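Local structure of papain-like protease (Human betacoronavirus 2c EMC/2012, 4RNA) at residues A[33-37]-A[83-87]; A[176-181]-A[205-210]; A[186-192]-A[234-240]; A[289-293]-A[302-306]. The protein is a cysteine protease that probably cuts the viral replicase polyprotein and, as in related coronavirus enzymes, may also remove ubiquitin from host proteins. All blocks are in the same frame, centred on the assembly; numbering follows the deposited sequence.

In the fold
Contacts 1 to 3 run along the elongated chain from its ubiquitin-like N-terminal domain to the zinc-bearing fingers. Contact 1 comes first and joins that domain, through strand 35-37, to helix 81-92 of the thumb. Contacts 2 and 3 interleave, because 186-192 lies between the two segments of contact 2. Their centres are about 19 Å apart, and they touch where A208 packs on R186 and M187. Contact 2 lies where the helical part meets the base of the fingers, and contact 3 within the fingers. The centres of contacts 1 and 3 are about 48 Å apart, and both contacts touch the second subunit. Contact 4 comes last, about 34 Å from contact 3 between centres, in a separate sheet consistent with the palm.

Contact 1: A[33-37]-A[83-87]; sequences GCVFF and HRFYS
F36 of strand 35-37 lies against helix 81-92 and meets H83, Y86 and S87. The tight part is between F36 and Y86. CB of Y86 sits over the centre of the F36 ring, 3.6 Å from its centroid. The edge of the Y86 ring is turned to the same F36 ring, with the planes at 64°, an edge-to-face pair. Y86 CD2 comes within 3.4 Å of F36 CD1. F36 holds its ring beside its own backbone N (chi1 -79°), which directs the ring to the helix. Y86 is fixed at its far end by a hydrogen bond from OH to the carbonyl of L58.

The other side is looser. H83 CD2 comes in at the edge of F36, 3.5 Å from CZ, and the two rings meet obliquely. C34 SG lies at the edge of the imidazole, 3.7 Å from H83 CD2. H83 and S87 are partly exposed, and T251 of the second subunit packs on C34 and H83. S87 OG donates to H83 O at 2.8 Å, and S87 N donates to the same oxygen from the opposite face of its plane. The aromatic cluster of F36, H83 and Y86 lies where the ubiquitin-like domain meets the thumb, as in coronavirus papain-like proteases.

Contact 2: A[176-181]-A[205-210]; sequences LAKAEL and GLKACC
L181 carries CG opposite its backbone N (chi1 -155°), which brings its methyls to L206, C209 and G205. In L206 the run from CA through CB and CG to CD1 is extended (chi2 -178°). That puts CD1 deep into the bend formed by 176-181.

CD1 of L206 does most of the touching. It lies 3.2 Å from A179 O and 3.6 Å from A179 CB. It also approaches L176 O, the acceptor of the backbone bond that closes the turn from L176 to A179. The other methyl of L206, CD2, meets L181 CD1 at 3.8 Å. L181 CD2 goes further, to C209 SG at 4.0 Å and to the backbone of G205. At the far end L176 CD1 reaches C210 SG at 4.1 Å. Toward the leucine methyls both sulfurs present apolar surface. W245 of the neighbouring strand 245-250 packs on L206, C209 and C210. The contact thus packs the turn after helix 168-176 on the short 3-10 segment that follows strand 197-204.

Polar contact is sparse. One water accepts from L206 N at 3.1 Å and, more weakly, from L181 N at 3.4 Å. E180 points away and pairs with K129 instead, within the small sheet of strands 128-130 and 179-181.

No direct hydrogen bond crosses between the segments. The chemistry implies a join made mostly by methyl and sulfur packing, with one water spanning two backbone amides. It depends on the fit of shapes more than on directed bonds.

Contact 3: A[186-192]-A[234-240]; sequences RMVWREW and RHRQLVE
W189 packs against L238, its partner in a non-hydrogen-bonded pair of an antiparallel sheet. W189 CG lies anti to the carbonyl carbon (chi1 -66°), which puts the indole between R236 and L238. From CB outward, CB and CG lie under the R236 guanidinium, near NH1 and NH2. CD2 is 3.7 Å from R236 NH2, and the two flat groups stack with planes at 10°. R236 is modelled in two conformations, and this holds for one of them. On the opposite face L238 CB lies under the six-membered ring, a CH-pi contact at 4.0 Å to the centroid. CE3 is 3.4 Å from L238 N. CE2 nears L238 CD1. W189 NE1 gives a weak hydrogen bond to M187 SD at 3.5 Å. The ring also meets L220 and Y211.

Further along, E191 joins R234 and R236 in a salt-bridge network. Its OE1 pairs with R234 NH2 at 3.1 Å. OE2 forms a salt bridge with R236 NH1, in the same modelled conformation, whose hydrogen bond is bent and weak. OE2 also accepts from A64 N of the second subunit. R234 NH1 is itself held by Q229. On the other side of the sheet, H235 CB sits over the face of W192, 3.4 Å from the centroid of its six-membered ring.

The ladder slips at V188. V239 N and E240 N both turn to V188 O, at 2.8 Å and, weakly, 3.3 Å. This classic beta bulge lies in two strands that lead to the zinc site of C193, C196, C228 and C230, as expected of the fingers of a coronavirus papain-like protease.

Contact 4: A[289-293]-A[302-306]; sequences GLILK and TSDWK
I291 and T302 form an antiparallel hydrogen-bonded pair, with I291 N to T302 O at 2.7 Å and T302 N to I291 O at 3.2 Å. Beyond T302 the chain turns at S303, and strand 304-306 departs from strand 290-293 at 52°.

K293 folds over the indole of W305. Its chain bends about the CB-CG and CG-CD bonds (chi2 137°, chi3 91°), so CG and CE lie on one face of the ring. CG is 3.7 Å from W305 CZ3. CE stands over the six-membered ring, 3.9 Å from its centroid. NZ then reaches the five-membered ring, 4.2 Å from that centroid and close to the ring normal, a cation-pi contact. A water also accepts from K293 NZ at 3.0 Å and gives a weak bond to D304 O. The indole face and this water probably both stabilise the ammonium charge.

I291 packs on W305 and T302. Its CD1 meets W305 CB at 4.0 Å, while its CB touches T302 CG2. W305 and I291 both pack further on F268 and A284. On the other edge L290 CD2 lies against S303, with S303 CB 4.1 Å away. S303 OG donates to D304 OD1, and D304 OD2 is hydrogen-bonded to T258 OG1 on neighbouring strand 252-258.

The pair belongs to the hairpin of strands 290-294 and 299-302. Its second strand turns at S303 into strand 304-315, which pairs with strands 252-258 and 267-272. This is consistent with the beta-rich palm of the papain-like protease fold.

Contact 1: A[33-37]-A[83-87]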
loop_
_atom_site.group_PDB
_atom_site.type_symbol
_atom_site.label_atom_id
_atom_site.label_comp_id
_atom_site.label_asym_id
_atom_site.label_seq_id
_atom_site.Cartn_x
_atom_site.Cartn_y
_atom_site.Cartn_z
ATOM N N GLY A 33 -4.677 4.368 25.390
ATOM C CA GLY A 33 -4.471 3.661 24.116
ATOM C C GLY A 33 -3.003 3.745 23.800
ATOM O O GLY A 33 -2.225 4.045 24.724
ATOM N N CYS A 34 -2.644 3.510 22.535
ATOM C CA CYS A 34 -1.263 3.550 22.063
ATOM C C CYS A 34 -0.872 5.025 21.937
ATOM O O CYS A 34 -1.516 5.782 21.198
ATOM C CB CYS A 34 -1.140 2.890 20.691
ATOM S SG CYS A 34 0.580 2.999 20.102
ATOM N N VAL A 35 0.177 5.418 22.647
ATOM C CA VAL A 35 0.522 6.859 22.700
ATOM C C VAL A 35 2.008 7.060 22.496
ATOM O O VAL A 35 2.857 6.297 23.019
ATOM C CB VAL A 35 0.118 7.533 24.060
ATOM C CG1 VAL A 35 -1.375 7.797 24.156
ATOM C CG2 VAL A 35 0.593 6.678 25.213
ATOM N N PHE A 36 2.325 8.124 21.775
ATOM C CA PHE A 36 3.764 8.442 21.551
ATOM C C PHE A 36 4.051 9.763 22.242
ATOM O O PHE A 36 3.202 10.684 22.246
ATOM C CB PHE A 36 4.055 8.628 20.053
ATOM C CG PHE A 36 4.196 7.330 19.306
ATOM C CD1 PHE A 36 3.132 6.480 19.197
ATOM C CD2 PHE A 36 5.470 6.921 18.824
ATOM C CE1 PHE A 36 3.254 5.258 18.521
ATOM C CE2 PHE A 36 5.611 5.717 18.133
ATOM C CZ PHE A 36 4.500 4.878 18.010
ATOM N N PHE A 37 5.273 9.895 22.738
ATOM C CA PHE A 37 5.753 11.152 23.296
ATOM C C PHE A 37 7.184 11.355 22.860
ATOM O O PHE A 37 8.051 10.481 23.062
ATOM C CB PHE A 37 5.698 11.123 24.824
ATOM C CG PHE A 37 6.287 12.354 25.476
ATOM C CD1 PHE A 37 5.548 13.543 25.561
ATOM C CD2 PHE A 37 7.582 12.329 26.011
ATOM C CE1 PHE A 37 6.090 14.686 26.166
ATOM C CE2 PHE A 37 8.132 13.468 26.602
ATOM C CZ PHE A 37 7.385 14.645 26.690
ATOM N N HIS A 83 0.271 4.592 13.897
ATOM C CA HIS A 83 1.434 3.877 14.538
ATOM C C HIS A 83 2.572 3.818 13.576
ATOM O O HIS A 83 3.804 3.884 13.972
ATOM C CB HIS A 83 1.092 2.467 15.029
ATOM C CG HIS A 83 2.262 1.830 15.821
ATOM N ND1 HIS A 83 3.191 1.029 15.236
ATOM C CD2 HIS A 83 2.655 1.972 17.162
ATOM C CE1 HIS A 83 4.132 0.664 16.161
ATOM N NE2 HIS A 83 3.802 1.243 17.336
ATOM N N ARG A 84 2.272 3.445 12.349
ATOM C CA ARG A 84 3.396 3.329 11.349
ATOM C C ARG A 84 4.106 4.653 11.026
ATOM O O ARG A 84 5.305 4.736 11.036
ATOM C CB ARG A 84 2.952 2.599 10.071
ATOM C CG ARG A 84 2.565 1.118 10.320
ATOM C CD ARG A 84 2.082 0.382 9.039
ATOM N NE ARG A 84 0.896 1.034 8.397
ATOM C CZ ARG A 84 0.940 1.775 7.300
ATOM N NH1 ARG A 84 2.101 2.094 6.707
ATOM N NH2 ARG A 84 -0.202 2.323 6.838
ATOM N N PHE A 85 3.345 5.715 10.822
ATOM C CA PHE A 85 3.912 7.025 10.584
ATOM C C PHE A 85 4.755 7.519 11.776
ATOM O O PHE A 85 5.900 7.978 11.582
ATOM C CB PHE A 85 2.739 8.042 10.242
ATOM C CG PHE A 85 3.214 9.466 10.206
ATOM C CD1 PHE A 85 4.307 9.812 9.395
ATOM C CD2 PHE A 85 2.567 10.460 10.948
ATOM C CE1 PHE A 85 4.766 11.112 9.360
ATOM C CE2 PHE A 85 3.010 11.793 10.904
ATOM C CZ PHE A 85 4.112 12.109 10.100
ATOM N N TYR A 86 4.279 7.287 13.021
ATOM C CA TYR A 86 4.978 7.859 14.112
ATOM C C TYR A 86 6.245 7.067 14.246
ATOM O O TYR A 86 7.246 7.709 14.459
ATOM C CB TYR A 86 4.260 7.769 15.480
ATOM C CG TYR A 86 2.936 8.576 15.602
ATOM C CD1 TYR A 86 2.712 9.718 14.822
ATOM C CD2 TYR A 86 1.984 8.214 16.543
ATOM C CE1 TYR A 86 1.512 10.435 14.941
ATOM C CE2 TYR A 86 0.776 8.940 16.669
ATOM C CZ TYR A 86 0.576 10.040 15.864
ATOM O OH TYR A 86 -0.661 10.700 16.018
ATOM N N SER A 87 6.208 5.731 14.054
ATOM C CA SER A 87 7.481 4.917 14.170
ATOM C C SER A 87 8.460 5.265 13.037
ATOM O O SER A 87 9.681 5.226 13.264
ATOM C CB SER A 87 7.234 3.381 14.077
ATOM O OG SER A 87 6.206 2.977 14.978
#

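Contact 2: A[176-181]-A[205-210]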
loop_
_atom_site.group_PDB
_atom_site.type_symbol
_atom_site.label_atom_id
_atom_site.label_comp_id
_atom_site.label_asym_id
_atom_site.label_seq_id
_atom_site.Cartn_x
_atom_site.Cartn_y
_atom_site.Cartn_z
ATOM N N LEU A 176 2.012 10.348 -6.463
ATOM C CA LEU A 176 1.411 11.278 -7.372
ATOM C C LEU A 176 -0.076 11.047 -7.436
ATOM O O LEU A 176 -0.864 12.002 -7.710
ATOM C CB LEU A 176 2.032 11.146 -8.750
ATOM C CG LEU A 176 3.439 11.759 -8.851
ATOM C CD1 LEU A 176 4.102 11.397 -10.196
ATOM C CD2 LEU A 176 3.378 13.248 -8.658
ATOM N N ALA A 177 -0.523 9.835 -7.116
ATOM C CA ALA A 177 -2.035 9.674 -6.953
ATOM C C ALA A 177 -2.634 10.589 -5.857
ATOM O O ALA A 177 -3.836 10.852 -5.870
ATOM C CB ALA A 177 -2.438 8.225 -6.708
ATOM N N LYS A 178 -1.810 11.105 -4.944
ATOM C CA LYS A 178 -2.250 12.019 -3.894
ATOM C C LYS A 178 -2.099 13.483 -4.246
ATOM O O LYS A 178 -2.244 14.362 -3.364
ATOM C CB LYS A 178 -1.443 11.765 -2.604
ATOM C CG LYS A 178 -1.392 10.300 -2.120
ATOM C CD LYS A 178 -2.753 9.686 -2.238
ATOM C CE LYS A 178 -3.046 8.753 -1.061
ATOM N NZ LYS A 178 -2.172 7.550 -1.123
ATOM N N ALA A 179 -1.722 13.775 -5.503
ATOM C CA ALA A 179 -1.375 15.143 -5.866
ATOM C C ALA A 179 -2.372 15.636 -6.891
ATOM O O ALA A 179 -3.129 14.849 -7.462
ATOM C CB ALA A 179 0.057 15.232 -6.419
ATOM N N GLU A 180 -2.365 16.925 -7.144
ATOM C CA GLU A 180 -3.139 17.426 -8.259
ATOM C C GLU A 180 -2.330 18.531 -8.954
ATOM O O GLU A 180 -1.419 19.164 -8.376
ATOM C CB GLU A 180 -4.496 17.958 -7.801
ATOM C CG GLU A 180 -4.396 19.373 -7.229
ATOM C CD GLU A 180 -5.666 19.853 -6.530
ATOM O OE1 GLU A 180 -5.505 20.542 -5.496
ATOM O OE2 GLU A 180 -6.809 19.543 -6.991
ATOM N N LEU A 181 -2.653 18.723 -10.215
ATOM C CA LEU A 181 -1.924 19.652 -11.041
ATOM C C LEU A 181 -2.536 21.028 -10.811
ATOM O O LEU A 181 -3.756 21.136 -10.705
ATOM C CB LEU A 181 -2.154 19.235 -12.498
ATOM C CG LEU A 181 -1.048 19.670 -13.445
ATOM C CD1 LEU A 181 0.284 19.043 -13.016
ATOM C CD2 LEU A 181 -1.462 19.219 -14.850
ATOM N N GLY A 205 -5.466 16.600 -16.194
ATOM C CA GLY A 205 -4.675 16.780 -14.973
ATOM C C GLY A 205 -3.448 15.909 -14.921
ATOM O O GLY A 205 -2.781 15.616 -15.954
ATOM N N LEU A 206 -3.131 15.473 -13.708
ATOM C CA LEU A 206 -1.985 14.609 -13.512
ATOM C C LEU A 206 -2.007 13.352 -14.329
ATOM O O LEU A 206 -0.956 12.881 -14.720
ATOM C CB LEU A 206 -1.858 14.215 -12.032
ATOM C CG LEU A 206 -1.116 15.251 -11.228
ATOM C CD1 LEU A 206 -1.001 14.745 -9.802
ATOM C CD2 LEU A 206 0.256 15.446 -11.812
ATOM N N LYS A 207 -3.193 12.777 -14.539
ATOM C CA LYS A 207 -3.347 11.579 -15.371
ATOM C C LYS A 207 -2.811 11.727 -16.789
ATOM O O LYS A 207 -2.267 10.756 -17.346
ATOM C CB LYS A 207 -4.804 11.079 -15.406
ATOM C CG LYS A 207 -5.265 10.585 -14.035
ATOM C CD LYS A 207 -6.506 9.699 -14.102
ATOM C CE LYS A 207 -7.790 10.481 -14.415
ATOM N NZ LYS A 207 -8.352 11.301 -13.291
ATOM N N ALA A 208 -2.952 12.929 -17.359
ATOM C CA ALA A 208 -2.354 13.285 -18.652
ATOM C C ALA A 208 -0.795 13.402 -18.619
ATOM O O ALA A 208 -0.188 13.528 -19.652
ATOM C CB ALA A 208 -2.983 14.588 -19.195
ATOM N N CYS A 209 -0.163 13.306 -17.439
ATOM C CA CYS A 209 1.241 13.628 -17.345
ATOM C C CYS A 209 2.062 12.452 -16.996
ATOM O O CYS A 209 3.249 12.665 -16.806
ATOM C CB CYS A 209 1.584 14.715 -16.304
ATOM S SG CYS A 209 0.663 16.266 -16.435
ATOM N N CYS A 210 1.430 11.299 -16.784
ATOM C CA CYS A 210 2.189 10.057 -16.399
ATOM C C CYS A 210 1.756 8.941 -17.328
ATOM O O CYS A 210 0.547 8.817 -17.641
ATOM C CB CYS A 210 1.859 9.619 -14.949
ATOM S SG CYS A 210 2.153 10.967 -13.792
HETATM O O HOH W 1 -4.977 16.644 -11.478
#

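Contact 3: A[186-192]-A[234-240]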
loop_
_atom_site.group_PDB
_atom_site.type_symbol
_atom_site.label_atom_id
_atom_site.label_comp_id
_atom_site.label_asym_id
_atom_site.label_seq_id
_atom_site.Cartn_x
_atom_site.Cartn_y
_atom_site.Cartn_z
ATOM N N ARG A 186 -3.738 17.765 -20.752
ATOM C CA ARG A 186 -4.709 17.017 -21.499
ATOM C C ARG A 186 -4.002 16.002 -22.350
ATOM O O ARG A 186 -2.947 16.300 -22.904
ATOM C CB ARG A 186 -5.460 18.002 -22.349
ATOM C CG ARG A 186 -6.660 17.452 -23.064
ATOM C CD ARG A 186 -7.155 18.535 -23.997
ATOM N NE ARG A 186 -8.294 18.021 -24.725
ATOM C CZ ARG A 186 -9.480 17.746 -24.172
ATOM N NH1 ARG A 186 -9.711 17.963 -22.873
ATOM N NH2 ARG A 186 -10.447 17.249 -24.934
ATOM N N MET A 187 -4.603 14.814 -22.475
ATOM C CA MET A 187 -4.020 13.742 -23.281
ATOM C C MET A 187 -5.186 13.082 -24.055
ATOM O O MET A 187 -6.149 12.628 -23.414
ATOM C CB MET A 187 -3.317 12.759 -22.357
ATOM C CG MET A 187 -2.362 11.808 -23.042
ATOM S SD MET A 187 -1.772 10.587 -21.831
ATOM C CE MET A 187 -3.308 9.889 -21.344
ATOM N N VAL A 188 -5.136 13.090 -25.403
ATOM C CA VAL A 188 -6.219 12.452 -26.199
ATOM C C VAL A 188 -5.680 11.274 -27.013
ATOM O O VAL A 188 -4.865 11.470 -27.893
ATOM C CB VAL A 188 -6.938 13.455 -27.105
ATOM C CG1 VAL A 188 -8.187 12.826 -27.712
ATOM C CG2 VAL A 188 -7.304 14.718 -26.332
ATOM N N TRP A 189 -6.150 10.065 -26.680
ATOM C CA TRP A 189 -5.930 8.844 -27.438
ATOM C C TRP A 189 -7.064 8.624 -28.395
ATOM O O TRP A 189 -8.229 8.856 -28.068
ATOM C CB TRP A 189 -5.821 7.626 -26.507
ATOM C CG TRP A 189 -4.595 7.693 -25.646
ATOM C CD1 TRP A 189 -4.500 8.217 -24.371
ATOM C CD2 TRP A 189 -3.235 7.236 -25.986
ATOM N NE1 TRP A 189 -3.209 8.136 -23.907
ATOM C CE2 TRP A 189 -2.407 7.532 -24.817
ATOM C CE3 TRP A 189 -2.649 6.628 -27.103
ATOM C CZ2 TRP A 189 -1.049 7.223 -24.772
ATOM C CZ3 TRP A 189 -1.270 6.336 -27.053
ATOM C CH2 TRP A 189 -0.497 6.647 -25.909
ATOM N N ARG A 190 -6.727 8.235 -29.612
ATOM C CA ARG A 190 -7.766 7.865 -30.558
ATOM C C ARG A 190 -7.539 6.404 -30.910
ATOM O O ARG A 190 -6.366 5.932 -31.168
ATOM C CB ARG A 190 -7.783 8.782 -31.789
ATOM C CG ARG A 190 -8.839 8.412 -32.849
ATOM C CD ARG A 190 -8.930 9.524 -33.903
ATOM N NE ARG A 190 -9.535 10.712 -33.317
ATOM C CZ ARG A 190 -9.376 11.951 -33.760
ATOM N NH1 ARG A 190 -8.605 12.189 -34.813
ATOM N NH2 ARG A 190 -9.982 12.956 -33.131
ATOM N N GLU A 191 -8.659 5.680 -30.878
ATOM C CA GLU A 191 -8.698 4.293 -31.320
ATOM C C GLU A 191 -9.630 4.241 -32.562
ATOM O O GLU A 191 -10.753 4.777 -32.542
ATOM C CB GLU A 191 -9.206 3.408 -30.176
ATOM C CG GLU A 191 -8.176 3.284 -29.073
ATOM C CD GLU A 191 -8.516 2.267 -27.975
ATOM O OE1 GLU A 191 -9.626 1.681 -27.982
ATOM O OE2 GLU A 191 -7.638 2.051 -27.090
ATOM N N TRP A 192 -9.171 3.622 -33.647
ATOM C CA TRP A 192 -10.057 3.574 -34.828
ATOM C C TRP A 192 -9.882 2.372 -35.706
ATOM O O TRP A 192 -8.816 1.709 -35.730
ATOM C CB TRP A 192 -9.995 4.880 -35.645
ATOM C CG TRP A 192 -8.764 4.946 -36.487
ATOM C CD1 TRP A 192 -8.640 4.650 -37.860
ATOM C CD2 TRP A 192 -7.397 5.263 -36.033
ATOM N NE1 TRP A 192 -7.332 4.776 -38.275
ATOM C CE2 TRP A 192 -6.529 5.134 -37.225
ATOM C CE3 TRP A 192 -6.817 5.595 -34.795
ATOM C CZ2 TRP A 192 -5.147 5.355 -37.161
ATOM C CZ3 TRP A 192 -5.421 5.814 -34.725
ATOM C CH2 TRP A 192 -4.609 5.750 -35.889
ATOM N N ARG A 234 -7.279 -2.492 -36.465
ATOM C CA ARG A 234 -7.729 -1.533 -35.466
ATOM C C ARG A 234 -6.447 -0.795 -35.065
ATOM O O ARG A 234 -5.433 -1.421 -34.928
ATOM C CB ARG A 234 -8.163 -2.346 -34.238
ATOM C CG ARG A 234 -9.565 -2.169 -33.827
ATOM C CD ARG A 234 -9.733 -2.819 -32.474
ATOM N NE ARG A 234 -9.829 -1.703 -31.566
ATOM C CZ ARG A 234 -10.916 -1.358 -30.854
ATOM N NH1 ARG A 234 -12.043 -2.105 -30.857
ATOM N NH2 ARG A 234 -10.854 -0.295 -30.056
ATOM N N HIS A 235 -6.489 0.514 -34.876
ATOM C CA HIS A 235 -5.287 1.251 -34.462
ATOM C C HIS A 235 -5.464 2.051 -33.189
ATOM O O HIS A 235 -6.563 2.453 -32.832
ATOM C CB HIS A 235 -4.916 2.262 -35.552
ATOM C CG HIS A 235 -4.845 1.667 -36.913
ATOM N ND1 HIS A 235 -3.757 0.971 -37.337
ATOM C CD2 HIS A 235 -5.777 1.625 -37.942
ATOM C CE1 HIS A 235 -3.951 0.537 -38.615
ATOM N NE2 HIS A 235 -5.211 0.909 -38.983
ATOM N N ARG A 236 -4.390 2.322 -32.481
ATOM C CA ARG A 236 -4.432 3.189 -31.297
ATOM C C ARG A 236 -3.317 4.227 -31.453
ATOM O O ARG A 236 -2.130 3.829 -31.676
ATOM C CB ARG A 236 -4.206 2.307 -30.037
ATOM C CG ARG A 236 -3.766 2.999 -28.748
ATOM C CD ARG A 236 -3.986 2.080 -27.530
ATOM N NE ARG A 236 -3.664 2.716 -26.244
ATOM C CZ ARG A 236 -4.496 3.474 -25.536
ATOM N NH1 ARG A 236 -5.753 3.694 -25.944
ATOM N NH2 ARG A 236 -4.076 3.997 -24.387
ATOM N N GLN A 237 -3.641 5.491 -31.314
ATOM C CA GLN A 237 -2.589 6.502 -31.404
ATOM C C GLN A 237 -2.864 7.716 -30.567
ATOM O O GLN A 237 -4.010 8.172 -30.486
ATOM C CB GLN A 237 -2.336 6.890 -32.897
ATOM C CG GLN A 237 -1.220 7.883 -33.134
ATOM C CD GLN A 237 -0.915 8.053 -34.615
ATOM O OE1 GLN A 237 -1.086 7.120 -35.427
ATOM N NE2 GLN A 237 -0.505 9.263 -34.976
ATOM N N LEU A 238 -1.811 8.264 -29.939
ATOM C CA LEU A 238 -1.910 9.586 -29.298
ATOM C C LEU A 238 -2.129 10.774 -30.322
ATOM O O LEU A 238 -1.331 10.997 -31.219
ATOM C CB LEU A 238 -0.650 9.809 -28.433
ATOM C CG LEU A 238 -0.631 11.097 -27.587
ATOM C CD1 LEU A 238 -1.771 11.191 -26.536
ATOM C CD2 LEU A 238 0.763 11.211 -26.950
ATOM N N VAL A 239 -3.247 11.496 -30.226
ATOM C CA VAL A 239 -3.477 12.559 -31.197
ATOM C C VAL A 239 -3.351 13.997 -30.615
ATOM O O VAL A 239 -3.110 14.982 -31.355
ATOM C CB VAL A 239 -4.825 12.384 -31.922
ATOM C CG1 VAL A 239 -4.735 11.151 -32.853
ATOM C CG2 VAL A 239 -5.958 12.264 -30.907
ATOM N N GLU A 240 -3.460 14.121 -29.299
ATOM C CA GLU A 240 -3.232 15.450 -28.708
ATOM C C GLU A 240 -2.646 15.302 -27.313
ATOM O O GLU A 240 -3.009 14.399 -26.560
ATOM C CB GLU A 240 -4.526 16.257 -28.668
ATOM C CG GLU A 240 -4.290 17.742 -28.552
ATOM C CD GLU A 240 -5.186 18.363 -27.503
ATOM O OE1 GLU A 240 -4.669 18.792 -26.437
ATOM O OE2 GLU A 240 -6.416 18.388 -27.727
#

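Contact 4: A[289-293]-A[302-306]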
loop_
_atom_site.group_PDB
_atom_site.type_symbol
_atom_site.label_atom_id
_atom_site.label_comp_id
_atom_site.label_asym_id
_atom_site.label_seq_id
_atom_site.Cartn_x
_atom_site.Cartn_y
_atom_site.Cartn_z
ATOM N N GLY A 289 25.332 19.801 -20.279
ATOM C CA GLY A 289 25.734 18.818 -21.302
ATOM C C GLY A 289 26.188 17.464 -20.796
ATOM O O GLY A 289 26.780 16.692 -21.561
ATOM N N LEU A 290 25.928 17.140 -19.528
ATOM C CA LEU A 290 26.373 15.844 -18.965
ATOM C C LEU A 290 25.242 15.116 -18.237
ATOM O O LEU A 290 24.230 15.727 -17.922
ATOM C CB LEU A 290 27.528 16.023 -17.991
ATOM C CG LEU A 290 28.900 16.475 -18.540
ATOM C CD1 LEU A 290 29.745 16.815 -17.332
ATOM C CD2 LEU A 290 29.591 15.405 -19.392
ATOM N N ILE A 291 25.439 13.830 -17.975
ATOM C CA ILE A 291 24.498 13.075 -17.175
ATOM C C ILE A 291 25.095 13.069 -15.776
ATOM O O ILE A 291 26.210 12.551 -15.585
ATOM C CB ILE A 291 24.355 11.608 -17.657
ATOM C CG1 ILE A 291 23.790 11.531 -19.072
ATOM C CG2 ILE A 291 23.544 10.780 -16.651
ATOM C CD1 ILE A 291 24.030 10.186 -19.753
ATOM N N LEU A 292 24.377 13.650 -14.799
ATOM C CA LEU A 292 24.789 13.564 -13.385
ATOM C C LEU A 292 24.082 12.396 -12.719
ATOM O O LEU A 292 22.851 12.348 -12.716
ATOM C CB LEU A 292 24.463 14.849 -12.615
ATOM C CG LEU A 292 24.649 16.261 -13.190
ATOM C CD1 LEU A 292 24.689 17.262 -12.049
ATOM C CD2 LEU A 292 25.882 16.376 -14.061
ATOM N N LYS A 293 24.855 11.464 -12.187
ATOM C CA LYS A 293 24.344 10.240 -11.591
ATOM C C LYS A 293 24.427 10.386 -10.083
ATOM O O LYS A 293 25.524 10.448 -9.508
ATOM C CB LYS A 293 25.179 9.015 -12.003
ATOM C CG LYS A 293 25.373 8.860 -13.509
ATOM C CD LYS A 293 26.826 8.475 -13.851
ATOM C CE LYS A 293 27.064 6.981 -13.907
ATOM N NZ LYS A 293 28.294 6.727 -14.736
ATOM N N THR A 302 29.016 11.781 -16.793
ATOM C CA THR A 302 29.438 11.143 -18.019
ATOM C C THR A 302 28.574 11.734 -19.106
ATOM O O THR A 302 27.515 12.256 -18.793
ATOM C CB THR A 302 29.253 9.613 -17.976
ATOM O OG1 THR A 302 29.757 9.062 -19.200
ATOM C CG2 THR A 302 27.760 9.247 -17.824
ATOM N N SER A 303 29.020 11.686 -20.367
ATOM C CA SER A 303 28.136 12.097 -21.504
ATOM C C SER A 303 27.374 10.916 -22.149
ATOM O O SER A 303 26.397 11.137 -22.879
ATOM C CB SER A 303 28.926 12.840 -22.551
ATOM O OG SER A 303 29.993 11.987 -22.949
ATOM N N ASP A 304 27.796 9.685 -21.848
ATOM C CA ASP A 304 27.201 8.448 -22.409
ATOM C C ASP A 304 27.156 7.386 -21.361
ATOM O O ASP A 304 28.160 7.120 -20.666
ATOM C CB ASP A 304 28.016 7.902 -23.604
ATOM C CG ASP A 304 28.126 8.918 -24.735
ATOM O OD1 ASP A 304 29.042 9.754 -24.673
ATOM O OD2 ASP A 304 27.251 8.964 -25.633
ATOM N N TRP A 305 26.007 6.708 -21.304
ATOM C CA TRP A 305 25.739 5.726 -20.277
ATOM C C TRP A 305 24.822 4.653 -20.755
ATOM O O TRP A 305 23.669 4.924 -21.155
ATOM C CB TRP A 305 25.143 6.397 -19.046
ATOM C CG TRP A 305 25.122 5.537 -17.807
ATOM C CD1 TRP A 305 25.903 4.429 -17.510
ATOM C CD2 TRP A 305 24.313 5.769 -16.603
ATOM N NE1 TRP A 305 25.602 3.950 -16.252
ATOM C CE2 TRP A 305 24.673 4.726 -15.653
ATOM C CE3 TRP A 305 23.364 6.739 -16.222
ATOM C CZ2 TRP A 305 24.074 4.643 -14.375
ATOM C CZ3 TRP A 305 22.778 6.653 -14.932
ATOM C CH2 TRP A 305 23.122 5.633 -14.043
ATOM N N LYS A 306 25.341 3.425 -20.703
ATOM C CA LYS A 306 24.560 2.232 -20.949
ATOM C C LYS A 306 24.046 1.756 -19.603
ATOM O O LYS A 306 24.801 1.386 -18.716
ATOM C CB LYS A 306 25.369 1.111 -21.645
ATOM C CG LYS A 306 24.473 -0.067 -22.066
ATOM C CD LYS A 306 25.113 -0.989 -23.099
ATOM C CE LYS A 306 26.132 -1.938 -22.486
ATOM N NZ LYS A 306 26.579 -2.967 -23.471
HETATM O O HOH W 2 29.088 6.081 -17.564
#